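Local coordinates for protein cytochrome P450 (Novosphingobium aromaticivorans, PDB 3OFT) that belongs to the cytochrome P450 family and holds protoporphyrin IX with its iron in a pocket of a largely helical fold that also contains beta sheets, at residues A[10-15]-A[38-43]; A[31-36]-A[308-313]; A[47-52]-A[302-307]. All coordinates share one frame; numbering follows the deposited sequence.

The three contacts lie together on one side of the chain's centre, in the sheet-bearing part of this cytochrome P450. Contacts 1 and 3 have centres about 8 Å apart and belong to one mixed sheet, in which strands 11-12, 39-42, 48-51 and 303-307 lie in that order. Contact 2, its centre about 13 Å from each of the others, packs the end of helix 26-31 and the 3-10 segment after it on helix 309-312, which directly follows strand 303-307. Along the chain contacts 1 and 2 interleave, contact 1 closes before contact 3 opens, and both segments of contact 3 fall between those of contact 2. Contacts 2 and 3 thus tie the first 52 residues to residues 302-313.

Contact 1: residues A[10-15]-A[38-43]; sequences RVVDFD and GLVWST
The backbones of Val11 and Val12 run parallel to those of Trp41 and Ser42, with Val11 CA 4.9 Å from Trp41 CA, although the end-to-end directions of the two touching parts diverge by 59°. This is the parallel pairing of the two strands of a beta-alpha-beta unit, strand 11-12, helix 26-31 and strand 39-42, with 11-12 the edge strand of the mixed sheet within this chain of P450 fold. Parallel pairing is documented by three successive backbone bonds: Trp41 N to Arg10 O, Val12 N to Trp41 O, and Thr43 N to Val12 O (3.0 Å). Val12 therefore bonds to the residues before and after its partner Ser42. Among the side chains, Val12 and Val40 cross at about a right angle, Val12 CG2 lying 3.8 Å from Val40 CG2; in each valine this branch sits between the backbone N and the carbonyl carbon. On the sheet face of Val11 and Trp41, methyl CG1 of Val11 reaches CG2 of Thr43 at 3.9 Å. Arg10 brings its side chain to the Leu39 carbonyl, the chain bending at chi2 (-60°) to put NH1 2.9 Å from Leu39 O. That oxygen lies in the guanidinium plane and receives NH1 on a lone pair, while a salt bridge from NH1 to Asp294 adds a second anchor. Past the end of strand 11-12 the backbone link gives way to a side-chain one: Ser42 OG, which is also hydrogen-bonded to Ala44 N, donates to Phe14 O at 2.6 Å from a position tilted out of the carbonyl plane.

Contact 2: residues A[31-36]-A[308-313]; sequences KTLLDG and SVLHNL
The flat group that matters here is the carbonyl of Leu313, and Lys31 NZ approaches it in the carbonyl plane, above neither face: NZ lies 2.7 Å from Leu313 O, with a C=O...N angle of 154°. The lysine chain arrives across Leu313 at about a right angle. Bends at chi3 (73°) and chi4 bring the amine to the oxygen, and CE follows at 3.4 Å from the same Leu313 O. A salt bridge to Glu322 engages NZ as well, so the ammonium is held by two acceptors, one of them charged. The remainder is apolar. Leu310 is the central side chain: its CD1 lies 3.8 Å from Lys31 CA, and its CD2 lies 4.0 Å from Leu33 CB, with Leu33 crossing it at about a right angle. Leu34 slides past Leu310 in the opposite direction, placing Leu34 CD1 3.8 Å from Leu310 CG. Leu313, whose carbonyl accepts from Lys31, is the first residue after the helix to leave helical phi/psi. The contact thus joins the 3-10 segment 32-35 to helix 309-312, with Leu310 also touching Trp30 of helix 26-31 and Val57 of helix 54-62, while Leu33 reaches strand 48-51 and Leu34 reaches Ala52 just beyond it.

Contact 3: residues A[47-52]-A[302-307]; sequences GHWIAA and DLVYLP
Trp49 is bound twice through its backbone to strand 303-307: its N donates to Leu303 O (2.9 Å), and its O accepts from Tyr305 N (2.8 Å). A less certain third bond runs from its indole NE1 to OD1 of Asp302, just before that strand, because the placement of OD1 is doubtful. Here Trp49 CG lies anti to the carbonyl carbon (chi1 -60°), the rotamer with which NE1 comes to Asp302, and the carboxylate oxygen meets the ring at its edge. Ala51 N continues the parallel ladder to Tyr305 O in a nearly straight bond, N-H...O 170°. Strands 48-51 and 303-307 run 26° from parallel, and a water accepting from Leu303 N and donating to Gly47 O links the backbones ahead of the first direct bond. Side chains pack along the pair, with Ala51 CB 3.6 Å from Leu306 CD2. The His48 and Tyr305 side chains lie side by side, pointing the same way.

In the next shell, Trp41 meets the Trp49 ring edge-to-face. Tyr305 OH is hydrogen-bonded to OD1 of Asn383, a residue of the hexane-2,5-diol pocket, which places this strand beside the pocket.

The ladder stops at Pro307, consistent with its lack of an N-H; its CD lies 3.3 Å from Ala51 O, a buried oxygen with no hydrogen-bond partner in the model.

Contact 1: residues A[10-15]-A[38-43]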
# COMPACT_ATOMS: atom_id res chain seq x y z
N ARG A 10 20.23 -22.18 1.77
CA ARG A 10 19.09 -21.23 1.68
C ARG A 10 18.76 -20.49 2.99
O ARG A 10 17.84 -19.68 3.02
CB ARG A 10 17.81 -21.97 1.21
CG ARG A 10 17.90 -22.77 -0.10
CD ARG A 10 18.27 -21.89 -1.28
NE ARG A 10 18.24 -22.60 -2.57
CZ ARG A 10 17.36 -22.40 -3.55
NH1 ARG A 10 16.36 -21.53 -3.42
NH2 ARG A 10 17.48 -23.08 -4.69
N VAL A 11 19.49 -20.76 4.08
CA VAL A 11 19.14 -20.17 5.39
C VAL A 11 19.69 -18.76 5.52
O VAL A 11 20.85 -18.52 5.21
CB VAL A 11 19.65 -21.03 6.59
CG1 VAL A 11 19.38 -20.32 7.92
CG2 VAL A 11 19.02 -22.42 6.57
N VAL A 12 18.84 -17.82 5.94
CA VAL A 12 19.24 -16.45 6.28
C VAL A 12 18.62 -16.08 7.62
O VAL A 12 17.72 -16.74 8.08
CB VAL A 12 18.82 -15.40 5.22
CG1 VAL A 12 19.44 -15.68 3.86
CG2 VAL A 12 17.28 -15.30 5.11
N ASP A 13 19.07 -14.99 8.23
CA ASP A 13 18.38 -14.54 9.43
C ASP A 13 17.65 -13.20 9.21
O ASP A 13 17.16 -12.57 10.17
CB ASP A 13 19.38 -14.47 10.58
CG ASP A 13 20.42 -13.41 10.37
OD1 ASP A 13 21.16 -13.09 11.34
OD2 ASP A 13 20.52 -12.89 9.24
N PHE A 14 17.57 -12.77 7.96
CA PHE A 14 16.80 -11.57 7.54
C PHE A 14 15.49 -11.33 8.30
O PHE A 14 14.58 -12.16 8.22
CB PHE A 14 16.52 -11.67 6.04
CG PHE A 14 16.20 -10.35 5.38
CD1 PHE A 14 17.22 -9.57 4.81
CD2 PHE A 14 14.88 -9.91 5.28
CE1 PHE A 14 16.94 -8.38 4.16
CE2 PHE A 14 14.58 -8.68 4.66
CZ PHE A 14 15.63 -7.94 4.07
N ASP A 15 15.40 -10.20 9.03
CA ASP A 15 14.20 -9.80 9.75
C ASP A 15 13.39 -8.83 8.88
O ASP A 15 13.79 -7.68 8.70
CB ASP A 15 14.58 -9.10 11.05
CG ASP A 15 13.38 -8.56 11.83
OD1 ASP A 15 13.66 -7.95 12.88
OD2 ASP A 15 12.18 -8.71 11.43
N GLY A 38 17.30 -17.32 -4.86
CA GLY A 38 16.04 -16.68 -5.22
C GLY A 38 14.88 -17.02 -4.30
O GLY A 38 13.79 -16.46 -4.44
N LEU A 39 15.11 -17.96 -3.38
CA LEU A 39 14.11 -18.34 -2.35
C LEU A 39 14.89 -18.78 -1.13
O LEU A 39 15.66 -19.75 -1.22
CB LEU A 39 13.19 -19.45 -2.87
CG LEU A 39 11.93 -19.90 -2.13
CD1 LEU A 39 11.05 -18.72 -1.68
CD2 LEU A 39 11.10 -20.84 -3.04
N VAL A 40 14.77 -18.02 -0.04
CA VAL A 40 15.57 -18.23 1.19
C VAL A 40 14.63 -18.52 2.36
O VAL A 40 13.43 -18.19 2.31
CB VAL A 40 16.54 -17.02 1.51
CG1 VAL A 40 17.65 -16.92 0.47
CG2 VAL A 40 15.81 -15.67 1.61
N TRP A 41 15.15 -19.17 3.40
CA TRP A 41 14.36 -19.46 4.60
C TRP A 41 14.94 -18.62 5.69
O TRP A 41 16.09 -18.81 6.04
CB TRP A 41 14.51 -20.92 5.02
CG TRP A 41 13.86 -21.25 6.34
CD1 TRP A 41 14.46 -21.31 7.57
CD2 TRP A 41 12.48 -21.58 6.54
NE1 TRP A 41 13.52 -21.65 8.54
CE2 TRP A 41 12.31 -21.83 7.93
CE3 TRP A 41 11.38 -21.72 5.68
CZ2 TRP A 41 11.08 -22.20 8.47
CZ3 TRP A 41 10.15 -22.09 6.23
CH2 TRP A 41 10.02 -22.33 7.61
N SER A 42 14.16 -17.68 6.25
CA SER A 42 14.66 -16.87 7.35
C SER A 42 14.30 -17.57 8.64
O SER A 42 13.19 -18.08 8.78
CB SER A 42 14.09 -15.45 7.35
OG SER A 42 14.46 -14.77 8.54
N THR A 43 15.25 -17.60 9.58
CA THR A 43 14.98 -18.12 10.91
C THR A 43 14.26 -17.11 11.83
O THR A 43 13.71 -17.52 12.86
CB THR A 43 16.27 -18.55 11.59
OG1 THR A 43 17.19 -17.47 11.54
CG2 THR A 43 16.87 -19.74 10.86

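Contact 2: residues A[31-36]-A[308-313]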
# COMPACT_ATOMS: atom_id res chain seq x y z
N LYS A 31 17.18 -5.08 -1.56
CA LYS A 31 17.98 -5.53 -2.70
C LYS A 31 19.25 -6.32 -2.36
O LYS A 31 19.78 -7.00 -3.24
CB LYS A 31 18.31 -4.35 -3.65
CG LYS A 31 17.10 -3.99 -4.53
CD LYS A 31 17.39 -2.86 -5.51
CE LYS A 31 18.29 -3.33 -6.65
NZ LYS A 31 17.98 -2.62 -7.96
N THR A 32 19.71 -6.25 -1.12
CA THR A 32 20.81 -7.11 -0.66
C THR A 32 20.50 -8.59 -0.95
O THR A 32 21.42 -9.39 -1.21
CB THR A 32 21.10 -6.98 0.83
OG1 THR A 32 19.93 -7.36 1.58
CG2 THR A 32 21.47 -5.56 1.17
N LEU A 33 19.21 -8.94 -0.93
CA LEU A 33 18.81 -10.33 -1.15
C LEU A 33 19.00 -10.81 -2.59
O LEU A 33 19.00 -12.01 -2.83
CB LEU A 33 17.35 -10.59 -0.71
CG LEU A 33 17.03 -10.56 0.79
CD1 LEU A 33 15.52 -10.86 0.98
CD2 LEU A 33 17.87 -11.60 1.54
N LEU A 34 19.09 -9.89 -3.55
CA LEU A 34 19.34 -10.29 -4.93
C LEU A 34 20.73 -10.94 -5.13
O LEU A 34 20.97 -11.63 -6.17
CB LEU A 34 19.24 -9.05 -5.82
CG LEU A 34 17.90 -8.72 -6.49
CD1 LEU A 34 16.68 -9.49 -6.11
CD2 LEU A 34 17.64 -7.17 -6.74
N ASP A 35 21.61 -10.74 -4.16
CA ASP A 35 22.95 -11.37 -4.17
C ASP A 35 22.98 -12.83 -3.70
O ASP A 35 24.04 -13.48 -3.72
CB ASP A 35 23.95 -10.56 -3.35
CG ASP A 35 24.09 -9.13 -3.84
OD1 ASP A 35 24.58 -8.28 -3.05
OD2 ASP A 35 23.70 -8.84 -5.00
N GLY A 36 21.83 -13.35 -3.27
CA GLY A 36 21.76 -14.74 -2.80
C GLY A 36 20.79 -15.58 -3.57
O GLY A 36 20.35 -15.18 -4.64
N SER A 308 7.26 -6.93 -3.08
CA SER A 308 7.11 -6.40 -4.45
C SER A 308 8.37 -5.71 -4.99
O SER A 308 8.62 -5.80 -6.19
CB SER A 308 5.90 -5.46 -4.57
OG SER A 308 6.09 -4.34 -3.72
N VAL A 309 9.17 -5.10 -4.11
CA VAL A 309 10.41 -4.41 -4.52
C VAL A 309 11.36 -5.37 -5.27
O VAL A 309 12.04 -4.95 -6.19
CB VAL A 309 11.13 -3.71 -3.32
CG1 VAL A 309 11.64 -4.75 -2.31
CG2 VAL A 309 12.30 -2.76 -3.81
N LEU A 310 11.36 -6.67 -4.92
CA LEU A 310 12.30 -7.60 -5.52
C LEU A 310 11.79 -8.16 -6.86
O LEU A 310 12.49 -8.90 -7.54
CB LEU A 310 12.59 -8.71 -4.49
CG LEU A 310 13.88 -8.56 -3.67
CD1 LEU A 310 14.67 -7.18 -3.71
CD2 LEU A 310 13.98 -9.34 -2.39
N HIS A 311 10.57 -7.83 -7.25
CA HIS A 311 10.21 -7.94 -8.69
C HIS A 311 10.54 -6.65 -9.44
O HIS A 311 11.38 -6.67 -10.38
CB HIS A 311 8.72 -8.30 -8.88
CG HIS A 311 8.30 -8.45 -10.31
ND1 HIS A 311 8.98 -9.23 -11.22
CD2 HIS A 311 7.25 -7.92 -10.98
CE1 HIS A 311 8.38 -9.16 -12.40
NE2 HIS A 311 7.32 -8.39 -12.27
N ASN A 312 9.90 -5.55 -9.05
CA ASN A 312 10.08 -4.27 -9.76
C ASN A 312 11.52 -3.82 -9.93
O ASN A 312 11.87 -3.30 -10.99
CB ASN A 312 9.35 -3.13 -9.10
CG ASN A 312 7.84 -3.29 -9.18
OD1 ASN A 312 7.32 -4.42 -9.25
ND2 ASN A 312 7.14 -2.17 -9.16
N LEU A 313 12.33 -3.98 -8.90
CA LEU A 313 13.68 -3.43 -8.97
C LEU A 313 14.78 -4.46 -9.22
O LEU A 313 15.97 -4.17 -8.99
CB LEU A 313 13.97 -2.60 -7.70
CG LEU A 313 13.01 -1.42 -7.45
CD1 LEU A 313 13.55 -0.60 -6.30
CD2 LEU A 313 12.84 -0.49 -8.72

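Contact 3: residues A[47-52]-A[302-307]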
# COMPACT_ATOMS: atom_id res chain seq x y z
N GLY A 47 10.26 -18.37 11.57
CA GLY A 47 10.71 -19.22 10.47
C GLY A 47 9.76 -19.20 9.28
O GLY A 47 8.59 -19.61 9.39
N HIS A 48 10.26 -18.71 8.15
CA HIS A 48 9.41 -18.52 6.95
C HIS A 48 10.26 -18.33 5.69
O HIS A 48 11.41 -17.85 5.77
CB HIS A 48 8.45 -17.33 7.17
CG HIS A 48 9.12 -15.99 7.14
ND1 HIS A 48 9.50 -15.32 8.29
CD2 HIS A 48 9.45 -15.20 6.11
CE1 HIS A 48 10.05 -14.16 7.95
NE2 HIS A 48 10.06 -14.08 6.63
N TRP A 49 9.69 -18.64 4.53
CA TRP A 49 10.36 -18.37 3.28
C TRP A 49 10.28 -16.90 2.91
O TRP A 49 9.34 -16.18 3.30
CB TRP A 49 9.76 -19.18 2.12
CG TRP A 49 9.83 -20.70 2.26
CD1 TRP A 49 8.82 -21.54 2.70
CD2 TRP A 49 10.93 -21.55 1.92
NE1 TRP A 49 9.26 -22.85 2.65
CE2 TRP A 49 10.55 -22.88 2.20
CE3 TRP A 49 12.23 -21.30 1.43
CZ2 TRP A 49 11.40 -23.97 1.94
CZ3 TRP A 49 13.09 -22.39 1.21
CH2 TRP A 49 12.66 -23.71 1.47
N ILE A 50 11.28 -16.45 2.16
CA ILE A 50 11.23 -15.13 1.54
C ILE A 50 11.56 -15.29 0.04
O ILE A 50 12.61 -15.88 -0.33
CB ILE A 50 12.24 -14.11 2.14
CG1 ILE A 50 12.01 -13.86 3.64
CG2 ILE A 50 12.18 -12.80 1.34
CD1 ILE A 50 13.18 -13.12 4.40
N ALA A 51 10.68 -14.78 -0.83
CA ALA A 51 10.97 -14.83 -2.26
C ALA A 51 11.96 -13.70 -2.55
O ALA A 51 11.71 -12.58 -2.16
CB ALA A 51 9.71 -14.68 -3.06
N ALA A 52 13.09 -14.02 -3.20
CA ALA A 52 14.23 -13.13 -3.24
C ALA A 52 14.77 -12.90 -4.65
O ALA A 52 15.91 -12.49 -4.82
CB ALA A 52 15.34 -13.64 -2.29
N ASP A 302 3.82 -24.07 5.48
CA ASP A 302 4.92 -23.10 5.49
C ASP A 302 4.35 -21.73 5.14
O ASP A 302 3.43 -21.63 4.31
CB ASP A 302 5.98 -23.40 4.41
CG ASP A 302 6.90 -24.58 4.77
OD1 ASP A 302 7.76 -24.89 3.92
OD2 ASP A 302 6.76 -25.18 5.86
N LEU A 303 4.91 -20.69 5.76
CA LEU A 303 4.63 -19.29 5.34
C LEU A 303 5.66 -18.79 4.33
O LEU A 303 6.83 -19.18 4.38
CB LEU A 303 4.62 -18.35 6.55
CG LEU A 303 3.35 -18.09 7.38
CD1 LEU A 303 2.26 -19.15 7.26
CD2 LEU A 303 3.68 -17.70 8.84
N VAL A 304 5.20 -17.93 3.42
CA VAL A 304 6.01 -17.36 2.35
C VAL A 304 5.82 -15.83 2.34
O VAL A 304 4.67 -15.36 2.36
CB VAL A 304 5.58 -17.89 0.96
CG1 VAL A 304 6.57 -17.39 -0.10
CG2 VAL A 304 5.47 -19.43 0.97
N TYR A 305 6.92 -15.08 2.33
CA TYR A 305 6.84 -13.61 2.33
C TYR A 305 7.29 -13.11 0.96
O TYR A 305 8.33 -13.56 0.43
CB TYR A 305 7.75 -13.04 3.41
CG TYR A 305 7.46 -11.61 3.81
CD1 TYR A 305 8.34 -10.59 3.46
CD2 TYR A 305 6.29 -11.29 4.51
CE1 TYR A 305 8.08 -9.28 3.85
CE2 TYR A 305 6.02 -9.97 4.88
CZ TYR A 305 6.93 -8.98 4.54
OH TYR A 305 6.69 -7.68 4.93
N LEU A 306 6.51 -12.20 0.38
CA LEU A 306 6.68 -11.75 -1.00
C LEU A 306 6.84 -10.23 -1.06
O LEU A 306 5.86 -9.52 -0.94
CB LEU A 306 5.45 -12.15 -1.83
CG LEU A 306 5.03 -13.60 -1.79
CD1 LEU A 306 3.78 -13.79 -2.63
CD2 LEU A 306 6.16 -14.53 -2.31
N PRO A 307 8.08 -9.75 -1.29
CA PRO A 307 8.31 -8.33 -1.40
C PRO A 307 8.20 -7.84 -2.83
O PRO A 307 8.97 -8.24 -3.69
CB PRO A 307 9.73 -8.17 -0.88
CG PRO A 307 10.41 -9.47 -1.26
CD PRO A 307 9.33 -10.52 -1.23
O HOH W 1 6.60 -21.03 8.02